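Local atomic coordinates of DPS family protein (Vibrio cholerae O1 biovar El Tor, PDB entry 3IQ1), a protein that probably binds and oxidises ferrous iron for storage as ferric iron, as Dps proteins of the ferritin-like superfamily do, and assembles from twelve copies. Residues Q120-L125 with D142-Q147; Q17-A22 with E126-T131; N25-Y30 with L65-L70; Q31-N36 with A92-H97. All coordinates share one frame; numbering follows the deposited sequence.

Interaction 1: residues Q120-L125 with D142-Q147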
loop_
_atom_site.group_PDB
_atom_site.type_symbol
_atom_site.label_atom_id
_atom_site.label_comp_id
_atom_site.label_asym_id
_atom_site.label_seq_id
_atom_site.Cartn_x
_atom_site.Cartn_y
_atom_site.Cartn_z
ATOM N N GLN B 120 15.786 -36.358 -6.280
ATOM C CA GLN B 120 15.691 -36.712 -4.839
ATOM C C GLN B 120 14.298 -36.444 -4.307
ATOM O O GLN B 120 13.749 -37.231 -3.550
ATOM C CB GLN B 120 16.665 -35.932 -3.977
ATOM C CG GLN B 120 17.962 -36.417 -3.807
ATOM C CD GLN B 120 18.626 -35.473 -2.790
ATOM O OE1 GLN B 120 18.710 -34.286 -3.050
ATOM N NE2 GLN B 120 18.905 -35.945 -1.649
ATOM N N GLN B 121 13.682 -35.339 -4.768
ATOM C CA GLN B 121 12.311 -35.007 -4.353
ATOM C C GLN B 121 11.302 -36.032 -4.859
ATOM O O GLN B 121 10.407 -36.385 -4.116
ATOM C CB GLN B 121 11.964 -33.588 -4.772
ATOM C CG GLN B 121 12.793 -32.597 -3.967
ATOM C CD GLN B 121 12.943 -31.200 -4.468
ATOM O OE1 GLN B 121 13.361 -30.355 -3.701
ATOM N NE2 GLN B 121 12.494 -30.896 -5.689
ATOM N N ARG B 122 11.460 -36.564 -6.077
ATOM C CA ARG B 122 10.589 -37.602 -6.576
ATOM C C ARG B 122 10.720 -38.914 -5.756
ATOM O O ARG B 122 9.741 -39.594 -5.465
ATOM C CB ARG B 122 10.903 -37.868 -8.035
ATOM C CG ARG B 122 10.499 -36.684 -8.935
ATOM C CD ARG B 122 11.047 -36.869 -10.313
ATOM N NE ARG B 122 10.645 -35.775 -11.192
ATOM C CZ ARG B 122 11.425 -35.196 -12.097
ATOM N NH1 ARG B 122 12.686 -35.622 -12.283
ATOM N NH2 ARG B 122 10.939 -34.183 -12.852
ATOM N N ASP B 123 11.950 -39.216 -5.355
ATOM C CA ASP B 123 12.154 -40.395 -4.521
ATOM C C ASP B 123 11.491 -40.258 -3.160
ATOM O O ASP B 123 10.825 -41.185 -2.711
ATOM C CB ASP B 123 13.624 -40.665 -4.323
ATOM C CG ASP B 123 14.271 -41.343 -5.512
ATOM O OD1 ASP B 123 13.556 -41.846 -6.425
ATOM O OD2 ASP B 123 15.527 -41.457 -5.492
ATOM N N ILE B 124 11.643 -39.081 -2.550
ATOM C CA ILE B 124 10.991 -38.808 -1.283
ATOM C C ILE B 124 9.482 -38.837 -1.430
ATOM O O ILE B 124 8.754 -39.368 -0.570
ATOM C CB ILE B 124 11.475 -37.484 -0.640
ATOM C CG1 ILE B 124 12.953 -37.601 -0.284
ATOM C CG2 ILE B 124 10.617 -37.154 0.605
ATOM C CD1 ILE B 124 13.620 -36.251 0.023
ATOM N N LEU B 125 8.966 -38.215 -2.500
ATOM C CA LEU B 125 7.530 -38.267 -2.762
ATOM C C LEU B 125 7.014 -39.697 -2.813
ATOM O O LEU B 125 5.971 -40.020 -2.238
ATOM C CB LEU B 125 7.183 -37.544 -4.060
ATOM C CG LEU B 125 5.734 -37.551 -4.503
ATOM C CD1 LEU B 125 4.882 -36.875 -3.506
ATOM C CD2 LEU B 125 5.645 -36.822 -5.856
ATOM N N ASP B 142 4.934 -29.595 -4.336
ATOM C CA ASP B 142 5.147 -28.165 -4.547
ATOM C C ASP B 142 6.539 -27.931 -5.135
ATOM O O ASP B 142 6.689 -27.169 -6.100
ATOM C CB ASP B 142 5.029 -27.381 -3.254
ATOM C CG ASP B 142 3.598 -27.248 -2.759
ATOM O OD1 ASP B 142 2.649 -27.566 -3.497
ATOM O OD2 ASP B 142 3.431 -26.743 -1.664
ATOM N N TYR B 143 7.569 -28.526 -4.545
ATOM C CA TYR B 143 8.921 -28.287 -4.994
ATOM C C TYR B 143 9.156 -28.774 -6.414
ATOM O O TYR B 143 9.774 -28.094 -7.245
ATOM C CB TYR B 143 9.948 -28.927 -4.064
ATOM C CG TYR B 143 10.067 -28.301 -2.659
ATOM C CD1 TYR B 143 9.203 -27.290 -2.216
ATOM C CD2 TYR B 143 11.035 -28.710 -1.812
ATOM C CE1 TYR B 143 9.336 -26.696 -0.950
ATOM C CE2 TYR B 143 11.144 -28.167 -0.508
ATOM C CZ TYR B 143 10.286 -27.162 -0.105
ATOM O OH TYR B 143 10.439 -26.627 1.125
ATOM N N ILE B 144 8.623 -29.960 -6.721
ATOM C CA ILE B 144 8.797 -30.568 -8.039
ATOM C C ILE B 144 8.133 -29.701 -9.092
ATOM O O ILE B 144 8.724 -29.371 -10.127
ATOM C CB ILE B 144 8.233 -32.006 -8.060
ATOM C CG1 ILE B 144 9.119 -32.945 -7.223
ATOM C CG2 ILE B 144 8.115 -32.522 -9.493
ATOM C CD1 ILE B 144 8.418 -34.216 -6.836
ATOM N N ARG B 145 6.911 -29.260 -8.848
ATOM C CA ARG B 145 6.205 -28.579 -9.922
ATOM C C ARG B 145 6.891 -27.222 -10.218
ATOM O O ARG B 145 6.941 -26.781 -11.378
ATOM C CB ARG B 145 4.749 -28.406 -9.581
ATOM C CG ARG B 145 4.466 -27.418 -8.498
ATOM C CD ARG B 145 3.040 -27.581 -7.964
ATOM N NE ARG B 145 2.064 -27.167 -8.969
ATOM C CZ ARG B 145 0.787 -26.859 -8.706
ATOM N NH1 ARG B 145 -0.010 -26.442 -9.666
ATOM N NH2 ARG B 145 0.316 -26.983 -7.501
ATOM N N GLU B 146 7.355 -26.546 -9.169
ATOM C CA GLU B 146 7.995 -25.269 -9.322
ATOM C C GLU B 146 9.329 -25.415 -10.058
ATOM O O GLU B 146 9.700 -24.593 -10.955
ATOM C CB GLU B 146 8.181 -24.572 -7.964
ATOM C CG GLU B 146 6.843 -24.170 -7.324
ATOM C CD GLU B 146 6.980 -23.662 -5.919
ATOM O OE1 GLU B 146 8.082 -23.213 -5.574
ATOM O OE2 GLU B 146 5.962 -23.660 -5.166
ATOM N N GLN B 147 10.061 -26.463 -9.694
ATOM C CA GLN B 147 11.427 -26.596 -10.195
ATOM C C GLN B 147 11.445 -27.162 -11.577
ATOM O O GLN B 147 12.340 -26.847 -12.374
ATOM C CB GLN B 147 12.340 -27.344 -9.221
ATOM C CG GLN B 147 12.558 -26.485 -8.018
ATOM C CD GLN B 147 13.207 -27.219 -6.849
ATOM O OE1 GLN B 147 13.329 -28.456 -6.867
ATOM N NE2 GLN B 147 13.608 -26.480 -5.852
#
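Gln-121 and Gln-147 meet through their amides, NE2 of Gln-121 donating to OE1 of Gln-147 at 2.8 Å with an N-H...O angle of 151°. With CG anti to the carbonyl carbon (chi1 -68°) and its chain extended, Gln-121 carries this amide across to helix 134-158. The two amide planes lie 17° apart, although the side chains cross at about a right angle. The acceptor sits close to the plane of the Gln-121 amide, whereas the donor is tilted from the carbonyl plane of Gln-147. OE1 of Gln-121 comes to the edge of the Tyr-143 ring, 3.4 Å from CD2. Beside this polar pair, Ile-144 packs between the helices: its CG1 rests on CB of Gln-121 at 3.8 Å, and its CD1 reaches CG of Arg-122 and, at 3.9 Å, CD2 of Leu-125. In the next shell, the Tyr-30 hydroxyl hydrogen-bonds to both glutamine amides, while Arg-122 sends its guanidinium to Glu-148 and to the backbone of Ile-9 of a second subunit. Three hydrogen bonds thus satisfy buried polar groups and probably fix which way each amide faces, joining antiparallel helices 103-131 and 134-158 to helix 13-43 inside the four-helix bundle.

Interaction 2: residues Q17-A22 with E126-T131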
loop_
_atom_site.group_PDB
_atom_site.type_symbol
_atom_site.label_atom_id
_atom_site.label_comp_id
_atom_site.label_asym_id
_atom_site.label_seq_id
_atom_site.Cartn_x
_atom_site.Cartn_y
_atom_site.Cartn_z
ATOM N N GLN B 17 11.244 -41.290 10.708
ATOM C CA GLN B 17 12.679 -41.075 10.803
ATOM C C GLN B 17 13.393 -41.401 9.471
ATOM O O GLN B 17 14.350 -40.717 9.088
ATOM C CB GLN B 17 13.276 -41.853 11.966
ATOM C CG GLN B 17 14.773 -41.571 12.152
ATOM C CD GLN B 17 15.037 -40.092 12.473
ATOM O OE1 GLN B 17 14.452 -39.531 13.464
ATOM N NE2 GLN B 17 15.888 -39.428 11.620
ATOM N N LYS B 18 12.926 -42.406 8.736
ATOM C CA LYS B 18 13.497 -42.700 7.426
ATOM C C LYS B 18 13.272 -41.528 6.482
ATOM O O LYS B 18 14.190 -41.106 5.748
ATOM C CB LYS B 18 12.859 -43.952 6.854
ATOM C CG LYS B 18 13.409 -44.401 5.498
ATOM C CD LYS B 18 12.980 -45.843 5.200
ATOM C CE LYS B 18 13.085 -46.194 3.720
ATOM N NZ LYS B 18 12.690 -47.609 3.494
ATOM N N LEU B 19 12.040 -41.014 6.490
ATOM C CA LEU B 19 11.723 -39.820 5.679
ATOM C C LEU B 19 12.554 -38.626 6.069
ATOM O O LEU B 19 13.068 -37.921 5.202
ATOM C CB LEU B 19 10.230 -39.511 5.736
ATOM C CG LEU B 19 9.477 -40.364 4.715
ATOM C CD1 LEU B 19 7.981 -40.618 5.092
ATOM C CD2 LEU B 19 9.717 -39.886 3.225
ATOM N N ALA B 20 12.759 -38.448 7.356
ATOM C CA ALA B 20 13.538 -37.290 7.844
ATOM C C ALA B 20 14.979 -37.406 7.420
ATOM O O ALA B 20 15.585 -36.398 7.044
ATOM C CB ALA B 20 13.472 -37.171 9.324
ATOM N N ASN B 21 15.519 -38.616 7.465
ATOM C CA ASN B 21 16.886 -38.862 6.968
ATOM C C ASN B 21 17.055 -38.442 5.489
ATOM O O ASN B 21 18.033 -37.725 5.125
ATOM C CB ASN B 21 17.247 -40.323 7.098
ATOM C CG ASN B 21 17.402 -40.792 8.533
ATOM O OD1 ASN B 21 17.524 -39.987 9.450
ATOM N ND2 ASN B 21 17.438 -42.137 8.728
ATOM N N ALA B 22 16.086 -38.811 4.663
ATOM C CA ALA B 22 16.119 -38.468 3.239
ATOM C C ALA B 22 15.936 -36.957 3.034
ATOM O O ALA B 22 16.629 -36.349 2.186
ATOM C CB ALA B 22 15.009 -39.198 2.474
ATOM N N GLU B 126 7.734 -40.544 -3.528
ATOM C CA GLU B 126 7.308 -41.946 -3.654
ATOM C C GLU B 126 7.304 -42.638 -2.293
ATOM O O GLU B 126 6.357 -43.345 -1.950
ATOM C CB GLU B 126 8.262 -42.696 -4.590
ATOM C CG GLU B 126 7.797 -44.065 -4.963
ATOM C CD GLU B 126 8.611 -44.724 -6.101
ATOM O OE1 GLU B 126 9.226 -44.011 -6.930
ATOM O OE2 GLU B 126 8.591 -45.971 -6.146
ATOM N N LEU B 127 8.361 -42.445 -1.510
ATOM C CA LEU B 127 8.473 -43.095 -0.188
ATOM C C LEU B 127 7.338 -42.605 0.715
ATOM O O LEU B 127 6.696 -43.376 1.430
ATOM C CB LEU B 127 9.828 -42.760 0.424
ATOM C CG LEU B 127 10.075 -43.344 1.817
ATOM C CD1 LEU B 127 9.973 -44.887 1.793
ATOM C CD2 LEU B 127 11.466 -42.893 2.324
ATOM N N ALA B 128 7.101 -41.292 0.710
ATOM C CA ALA B 128 6.076 -40.713 1.551
ATOM C C ALA B 128 4.698 -41.282 1.170
ATOM O O ALA B 128 3.861 -41.540 2.021
ATOM C CB ALA B 128 6.056 -39.196 1.409
ATOM N N GLY B 129 4.475 -41.475 -0.113
ATOM C CA GLY B 129 3.198 -42.049 -0.581
ATOM C C GLY B 129 2.950 -43.469 -0.090
ATOM O O GLY B 129 1.805 -43.864 0.237
ATOM N N GLU B 130 4.019 -44.236 -0.002
ATOM C CA GLU B 130 3.989 -45.621 0.429
ATOM C C GLU B 130 3.495 -45.737 1.845
ATOM O O GLU B 130 2.904 -46.749 2.186
ATOM C CB GLU B 130 5.369 -46.265 0.326
ATOM C CG GLU B 130 5.824 -46.562 -1.094
ATOM C CD GLU B 130 7.296 -46.978 -1.214
ATOM O OE1 GLU B 130 7.976 -47.150 -0.172
ATOM O OE2 GLU B 130 7.760 -47.168 -2.367
ATOM N N THR B 131 3.725 -44.722 2.685
ATOM C CA THR B 131 3.247 -44.803 4.056
ATOM C C THR B 131 2.176 -43.805 4.435
ATOM O O THR B 131 1.784 -43.729 5.602
ATOM C CB THR B 131 4.388 -44.701 5.078
ATOM O OG1 THR B 131 5.218 -43.587 4.772
ATOM C CG2 THR B 131 5.176 -46.019 5.065
#
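Lys-18 and Leu-19 carry the first helix's share of this contact, and Leu-127 receives both. The chain of Lys-18 leaves with CG anti to the backbone N (chi1 -178°) and stays extended; in this one of its two modelled conformers the methylenes lie beside Leu-127, with CE 3.9 Å from CD1 of Leu-127, so this part of the contact is tentative. In the same conformer no salt bridge forms with Glu-130. One residue on, Leu-19 slides past Leu-127 in the opposite direction, bringing the two CD2 methyls to 3.6 Å. The same Leu-19 CD2 lies 4.1 Å from CB of Ala-128, where the small side chain lets the methyl settle close to the backbone. Its other methyl, CD1, meets the Thr-131 hydroxyl oxygen OG1 at 4.1 Å, a van der Waals contact. Further along, Ala-22 turns its CB to the same side and packs on Ile-124, which also touches Leu-19; Asp-133, in the loop beyond, borders Leu-19 and Ala-128. The helices run nearly antiparallel, at 168°, near one end of the four-helix bundle. The contact rests on methyl and methylene packing, with no hydrogen bond across it to fix a direction.

Interaction 3: residues N25-Y30 with L65-L70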
loop_
_atom_site.group_PDB
_atom_site.type_symbol
_atom_site.label_atom_id
_atom_site.label_comp_id
_atom_site.label_asym_id
_atom_site.label_seq_id
_atom_site.Cartn_x
_atom_site.Cartn_y
_atom_site.Cartn_z
ATOM N N ASN B 25 19.165 -35.251 3.779
ATOM C CA ASN B 25 20.120 -35.299 2.628
ATOM C C ASN B 25 19.721 -34.293 1.564
ATOM O O ASN B 25 20.534 -33.637 0.943
ATOM C CB ASN B 25 20.241 -36.705 2.057
ATOM C CG ASN B 25 20.991 -37.624 2.969
ATOM O OD1 ASN B 25 21.858 -37.194 3.778
ATOM N ND2 ASN B 25 20.718 -38.937 2.821
ATOM N N LEU B 26 18.424 -34.137 1.374
ATOM C CA LEU B 26 17.932 -33.119 0.454
ATOM C C LEU B 26 18.352 -31.718 0.896
ATOM O O LEU B 26 18.769 -30.907 0.081
ATOM C CB LEU B 26 16.431 -33.208 0.294
ATOM C CG LEU B 26 15.734 -32.240 -0.687
ATOM C CD1 LEU B 26 16.132 -32.462 -2.118
ATOM C CD2 LEU B 26 14.228 -32.356 -0.507
ATOM N N LEU B 27 18.165 -31.422 2.174
ATOM C CA LEU B 27 18.532 -30.132 2.779
ATOM C C LEU B 27 20.010 -29.841 2.559
ATOM O O LEU B 27 20.360 -28.726 2.200
ATOM C CB LEU B 27 18.167 -30.162 4.269
ATOM C CG LEU B 27 18.596 -28.954 5.085
ATOM C CD1 LEU B 27 17.995 -27.675 4.536
ATOM C CD2 LEU B 27 18.213 -29.153 6.530
ATOM N N ALA B 28 20.863 -30.841 2.736
ATOM C CA ALA B 28 22.299 -30.697 2.436
ATOM C C ALA B 28 22.574 -30.255 1.013
ATOM O O ALA B 28 23.387 -29.359 0.779
ATOM C CB ALA B 28 23.026 -31.994 2.732
ATOM N N ASN B 29 21.879 -30.892 0.064
ATOM C CA ASN B 29 21.996 -30.506 -1.313
ATOM C C ASN B 29 21.519 -29.079 -1.524
ATOM O O ASN B 29 22.159 -28.318 -2.242
ATOM C CB ASN B 29 21.251 -31.479 -2.200
ATOM C CG ASN B 29 22.032 -32.795 -2.403
ATOM O OD1 ASN B 29 21.439 -33.903 -2.274
ATOM N ND2 ASN B 29 23.266 -32.716 -2.719
ATOM N N TYR B 30 20.367 -28.723 -0.963
ATOM C CA TYR B 30 19.905 -27.347 -1.067
ATOM C C TYR B 30 20.909 -26.334 -0.594
ATOM O O TYR B 30 21.051 -25.250 -1.187
ATOM C CB TYR B 30 18.584 -27.114 -0.340
ATOM C CG TYR B 30 17.333 -27.322 -1.128
ATOM C CD1 TYR B 30 16.707 -28.555 -1.195
ATOM C CD2 TYR B 30 16.754 -26.287 -1.806
ATOM C CE1 TYR B 30 15.561 -28.740 -1.908
ATOM C CE2 TYR B 30 15.557 -26.484 -2.521
ATOM C CZ TYR B 30 14.995 -27.691 -2.588
ATOM O OH TYR B 30 13.832 -27.846 -3.331
ATOM N N LEU B 65 13.721 -19.867 0.790
ATOM C CA LEU B 65 12.353 -20.170 1.264
ATOM C C LEU B 65 12.192 -21.690 1.454
ATOM O O LEU B 65 11.633 -22.154 2.453
ATOM C CB LEU B 65 11.249 -19.643 0.303
ATOM C CG LEU B 65 11.131 -18.103 0.199
ATOM C CD1 LEU B 65 10.139 -17.628 -0.869
ATOM C CD2 LEU B 65 10.723 -17.553 1.527
ATOM N N LYS B 66 12.680 -22.447 0.489
ATOM C CA LYS B 66 12.546 -23.920 0.500
ATOM C C LYS B 66 13.365 -24.540 1.577
ATOM O O LYS B 66 12.916 -25.479 2.216
ATOM C CB LYS B 66 12.859 -24.497 -0.870
ATOM C CG LYS B 66 11.739 -24.169 -1.894
ATOM C CD LYS B 66 11.884 -24.833 -3.254
ATOM C CE LYS B 66 10.704 -24.634 -4.189
ATOM N NZ LYS B 66 10.611 -23.213 -4.733
ATOM N N ILE B 67 14.566 -24.025 1.821
ATOM C CA ILE B 67 15.424 -24.485 2.880
ATOM C C ILE B 67 14.732 -24.335 4.239
ATOM O O ILE B 67 14.731 -25.266 5.057
ATOM C CB ILE B 67 16.760 -23.739 2.884
ATOM C CG1 ILE B 67 17.651 -24.270 1.756
ATOM C CG2 ILE B 67 17.443 -23.945 4.188
ATOM C CD1 ILE B 67 18.828 -23.316 1.415
ATOM N N ASP B 68 14.090 -23.183 4.417
ATOM C CA ASP B 68 13.357 -22.876 5.669
ATOM C C ASP B 68 12.239 -23.929 5.886
ATOM O O ASP B 68 12.134 -24.542 6.958
ATOM C CB ASP B 68 12.701 -21.489 5.580
ATOM C CG ASP B 68 13.702 -20.321 5.371
ATOM O OD1 ASP B 68 14.916 -20.556 5.508
ATOM O OD2 ASP B 68 13.256 -19.144 5.103
ATOM N N GLU B 69 11.465 -24.156 4.845
ATOM C CA GLU B 69 10.301 -25.055 4.890
ATOM C C GLU B 69 10.734 -26.512 5.072
ATOM O O GLU B 69 10.077 -27.283 5.716
ATOM C CB GLU B 69 9.320 -24.846 3.711
ATOM C CG GLU B 69 7.843 -25.386 3.925
ATOM C CD GLU B 69 6.787 -24.913 2.885
ATOM O OE1 GLU B 69 5.604 -25.291 3.009
ATOM O OE2 GLU B 69 7.119 -24.158 1.959
ATOM N N LEU B 70 11.857 -26.860 4.474
ATOM C CA LEU B 70 12.383 -28.200 4.602
ATOM C C LEU B 70 12.905 -28.513 6.001
ATOM O O LEU B 70 12.569 -29.545 6.583
ATOM C CB LEU B 70 13.458 -28.368 3.536
ATOM C CG LEU B 70 14.130 -29.640 3.278
ATOM C CD1 LEU B 70 13.089 -30.783 3.086
ATOM C CD2 LEU B 70 14.994 -29.447 1.979
#
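Leu-70 carries CG anti to its own N (chi1 -174°), which together with chi2 near 51° sets CD2 among Leu-26, Leu-27 and Tyr-30 of helix 13-43. Tyr-30, with chi1 at -90°, turns its ring so that Ile-67, Leu-70 and Lys-66 meet it obliquely. CD2 of Leu-70 is 3.7 Å from CA of Leu-27, close against the backbone, and the same distance from CD1 of the Tyr-30 ring; CD2 of Leu-26 approaches it at 3.9 Å. Ile-67 works on both flanks of its branch: CG1 lies 3.7 Å from CB of Tyr-30, the two side chains sliding past each other in opposite directions, while CG2 meets CD1 of Leu-27 at 3.8 Å. Lys-66 passes obliquely by the tyrosine, its CB near CE2 and its CD 3.6 Å from OH, before chi4 bends the ammonium away to a salt bridge with Glu-146. This buried contact between roughly antiparallel helices of the ferritin-like bundle is therefore held by apolar packing, while the polar ends of Tyr-30 and Lys-66 find their partners, by hydrogen bonds and a salt bridge, on helices 103-131 and 134-158, so that two side chains tie all four long helices together.

Interaction 4: residues Q31-N36 with A92-H97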
loop_
_atom_site.group_PDB
_atom_site.type_symbol
_atom_site.label_atom_id
_atom_site.label_comp_id
_atom_site.label_asym_id
_atom_site.label_seq_id
_atom_site.Cartn_x
_atom_site.Cartn_y
_atom_site.Cartn_z
ATOM N N GLN B 31 21.561 -26.631 0.509
ATOM C CA GLN B 31 22.414 -25.664 1.190
ATOM C C GLN B 31 23.665 -25.422 0.319
ATOM O O GLN B 31 24.033 -24.256 0.071
ATOM C CB GLN B 31 22.732 -26.154 2.602
ATOM C CG GLN B 31 21.570 -25.987 3.573
ATOM C CD GLN B 31 21.410 -24.576 4.121
ATOM O OE1 GLN B 31 21.589 -23.598 3.377
ATOM N NE2 GLN B 31 20.972 -24.459 5.386
ATOM N N VAL B 32 24.299 -26.503 -0.163
ATOM C CA VAL B 32 25.428 -26.352 -1.077
ATOM C C VAL B 32 25.025 -25.649 -2.365
ATOM O O VAL B 32 25.725 -24.746 -2.838
ATOM C CB VAL B 32 26.119 -27.688 -1.362
ATOM C CG1 VAL B 32 27.299 -27.518 -2.388
ATOM C CG2 VAL B 32 26.686 -28.313 -0.067
ATOM N N PHE B 33 23.855 -25.970 -2.888
ATOM C CA PHE B 33 23.385 -25.355 -4.105
ATOM C C PHE B 33 23.104 -23.853 -3.906
ATOM O O PHE B 33 23.403 -23.035 -4.793
ATOM C CB PHE B 33 22.131 -26.110 -4.526
ATOM C CG PHE B 33 21.619 -25.799 -5.923
ATOM C CD1 PHE B 33 22.437 -25.858 -7.049
ATOM C CD2 PHE B 33 20.278 -25.588 -6.107
ATOM C CE1 PHE B 33 21.958 -25.657 -8.311
ATOM C CE2 PHE B 33 19.767 -25.375 -7.402
ATOM C CZ PHE B 33 20.616 -25.424 -8.513
ATOM N N TYR B 34 22.474 -23.505 -2.779
ATOM C CA TYR B 34 22.235 -22.132 -2.458
ATOM C C TYR B 34 23.563 -21.338 -2.449
ATOM O O TYR B 34 23.655 -20.230 -3.023
ATOM C CB TYR B 34 21.536 -22.023 -1.112
ATOM C CG TYR B 34 21.477 -20.618 -0.568
ATOM C CD1 TYR B 34 20.426 -19.765 -0.912
ATOM C CD2 TYR B 34 22.436 -20.153 0.315
ATOM C CE1 TYR B 34 20.350 -18.479 -0.387
ATOM C CE2 TYR B 34 22.375 -18.857 0.816
ATOM C CZ TYR B 34 21.333 -18.026 0.445
ATOM O OH TYR B 34 21.237 -16.729 0.915
HETATM N N MSE B 35 24.573 -21.922 -1.831
HETATM C CA MSE B 35 25.870 -21.292 -1.696
HETATM C C MSE B 35 26.449 -21.092 -3.086
HETATM O O MSE B 35 26.962 -20.009 -3.397
HETATM C CB MSE B 35 26.831 -22.102 -0.790
HETATM C CG MSE B 35 28.143 -21.444 -0.458
HETATM SE SE MSE B 35 27.767 -19.894 0.687
HETATM C CE MSE B 35 28.168 -18.622 -0.549
ATOM N N ASN B 36 26.393 -22.130 -3.923
ATOM C CA ASN B 36 26.857 -21.983 -5.303
ATOM C C ASN B 36 26.167 -20.844 -6.051
ATOM O O ASN B 36 26.801 -20.088 -6.799
ATOM C CB ASN B 36 26.670 -23.288 -6.097
ATOM C CG ASN B 36 27.570 -24.420 -5.635
ATOM O OD1 ASN B 36 28.505 -24.216 -4.891
ATOM N ND2 ASN B 36 27.235 -25.658 -6.056
ATOM N N ALA B 92 26.094 -33.880 1.133
ATOM C CA ALA B 92 25.618 -33.412 -0.172
ATOM C C ALA B 92 26.216 -34.185 -1.339
ATOM O O ALA B 92 27.389 -34.595 -1.273
ATOM C CB ALA B 92 25.953 -31.970 -0.345
ATOM N N GLN B 93 25.421 -34.374 -2.376
ATOM C CA GLN B 93 25.853 -34.855 -3.674
ATOM C C GLN B 93 26.260 -33.688 -4.563
ATOM O O GLN B 93 27.195 -33.766 -5.272
ATOM C CB GLN B 93 24.797 -35.719 -4.397
ATOM C CG GLN B 93 25.398 -36.282 -5.724
ATOM C CD GLN B 93 24.422 -36.877 -6.764
ATOM O OE1 GLN B 93 23.281 -37.048 -6.521
ATOM N NE2 GLN B 93 24.936 -37.173 -7.920
ATOM N N ILE B 94 25.521 -32.595 -4.496
ATOM C CA ILE B 94 25.902 -31.407 -5.264
ATOM C C ILE B 94 27.277 -30.911 -4.769
ATOM O O ILE B 94 27.496 -30.808 -3.559
ATOM C CB ILE B 94 24.847 -30.285 -5.141
ATOM C CG1 ILE B 94 23.545 -30.734 -5.792
ATOM C CG2 ILE B 94 25.338 -28.998 -5.802
ATOM C CD1 ILE B 94 22.364 -29.718 -5.716
ATOM N N LYS B 95 28.197 -30.664 -5.701
ATOM C CA LYS B 95 29.541 -30.219 -5.354
ATOM C C LYS B 95 29.612 -28.708 -5.184
ATOM O O LYS B 95 28.908 -27.955 -5.869
ATOM C CB LYS B 95 30.508 -30.640 -6.464
ATOM C CG LYS B 95 30.526 -32.172 -6.773
ATOM C CD LYS B 95 31.336 -32.434 -8.114
ATOM C CE LYS B 95 31.159 -33.807 -8.667
ATOM N NZ LYS B 95 32.142 -34.093 -9.795
ATOM N N GLU B 96 30.556 -28.270 -4.380
ATOM C CA GLU B 96 30.884 -26.821 -4.343
ATOM C C GLU B 96 31.393 -26.375 -5.711
ATOM O O GLU B 96 32.254 -27.034 -6.324
ATOM C CB GLU B 96 31.931 -26.529 -3.245
ATOM C CG GLU B 96 31.566 -26.993 -1.887
ATOM C CD GLU B 96 32.548 -26.508 -0.845
ATOM O OE1 GLU B 96 33.748 -26.832 -0.983
ATOM O OE2 GLU B 96 32.162 -25.783 0.086
ATOM N N HIS B 97 30.827 -25.289 -6.235
ATOM C CA HIS B 97 31.159 -24.766 -7.553
ATOM C C HIS B 97 31.608 -23.355 -7.307
ATOM O O HIS B 97 30.805 -22.514 -6.894
ATOM C CB HIS B 97 29.928 -24.754 -8.454
ATOM C CG HIS B 97 30.225 -24.423 -9.878
ATOM N ND1 HIS B 97 29.229 -24.296 -10.820
ATOM C CD2 HIS B 97 31.393 -24.201 -10.531
ATOM C CE1 HIS B 97 29.764 -23.984 -11.988
ATOM N NE2 HIS B 97 31.079 -23.940 -11.848
HETATM O O HOH W 1 29.563 -20.126 -7.144
#
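Asn-36 reaches from helix 13-43 to the irregular segment 92-97. Its CB leads towards that segment with CG anti to the carbonyl carbon (chi1 -68°), and CG has CB of His-97 as its side-chain neighbour at 3.7 Å. There the amide divides its work. ND2 lies 3.8 Å from CG2 of Ile-94 and gives a 2.8 Å hydrogen bond to O of Lys-95, which lies near the amide plane, with an N-H...O angle of 159°. OD1 accepts from N of His-97 at 2.9 Å; this donor stands well above the carbonyl plane, although its N-H points almost straight at the oxygen (165°). A water donates to O of Asn-36 and O of His-97, adding a second bridge. One turn earlier, Val-32 sets CG2 3.7 Å from CB of Ala-92, and CD1 of Ile-94 packs on CB of Phe-33. The Glu-96 carboxylate hydrogen-bonds through OE1 to OG of Ser-86 of a neighbouring subunit. Asn-36 thus fastens the long crossover connecting the two helical hairpins to helix 13-43, the first of the Dps four-helix bundle.

Helix 13-43 is the common element of interactions 2, 3 and 4, while interactions 1 and 2 share helix 103-131. Interactions 1 and 3 are the buried ones, and a hydrogen bond and a salt bridge connect them directly. Interaction 2 lies nearer the bundle's end and is partly open; it adjoins interaction 1 along helix 103-131 and touches it by packing of Ile-124 on Leu-19 and on the Ala-22 carbonyl. Interaction 4, also partly buried, lies on the opposite side of the chain's centre from interactions 1 and 2. Helix-helix contacts thus rely on packing, supplemented by amides in interaction 1, whereas the irregular segment 92-97 is secured by side-chain bonds to its backbone as well as by packing.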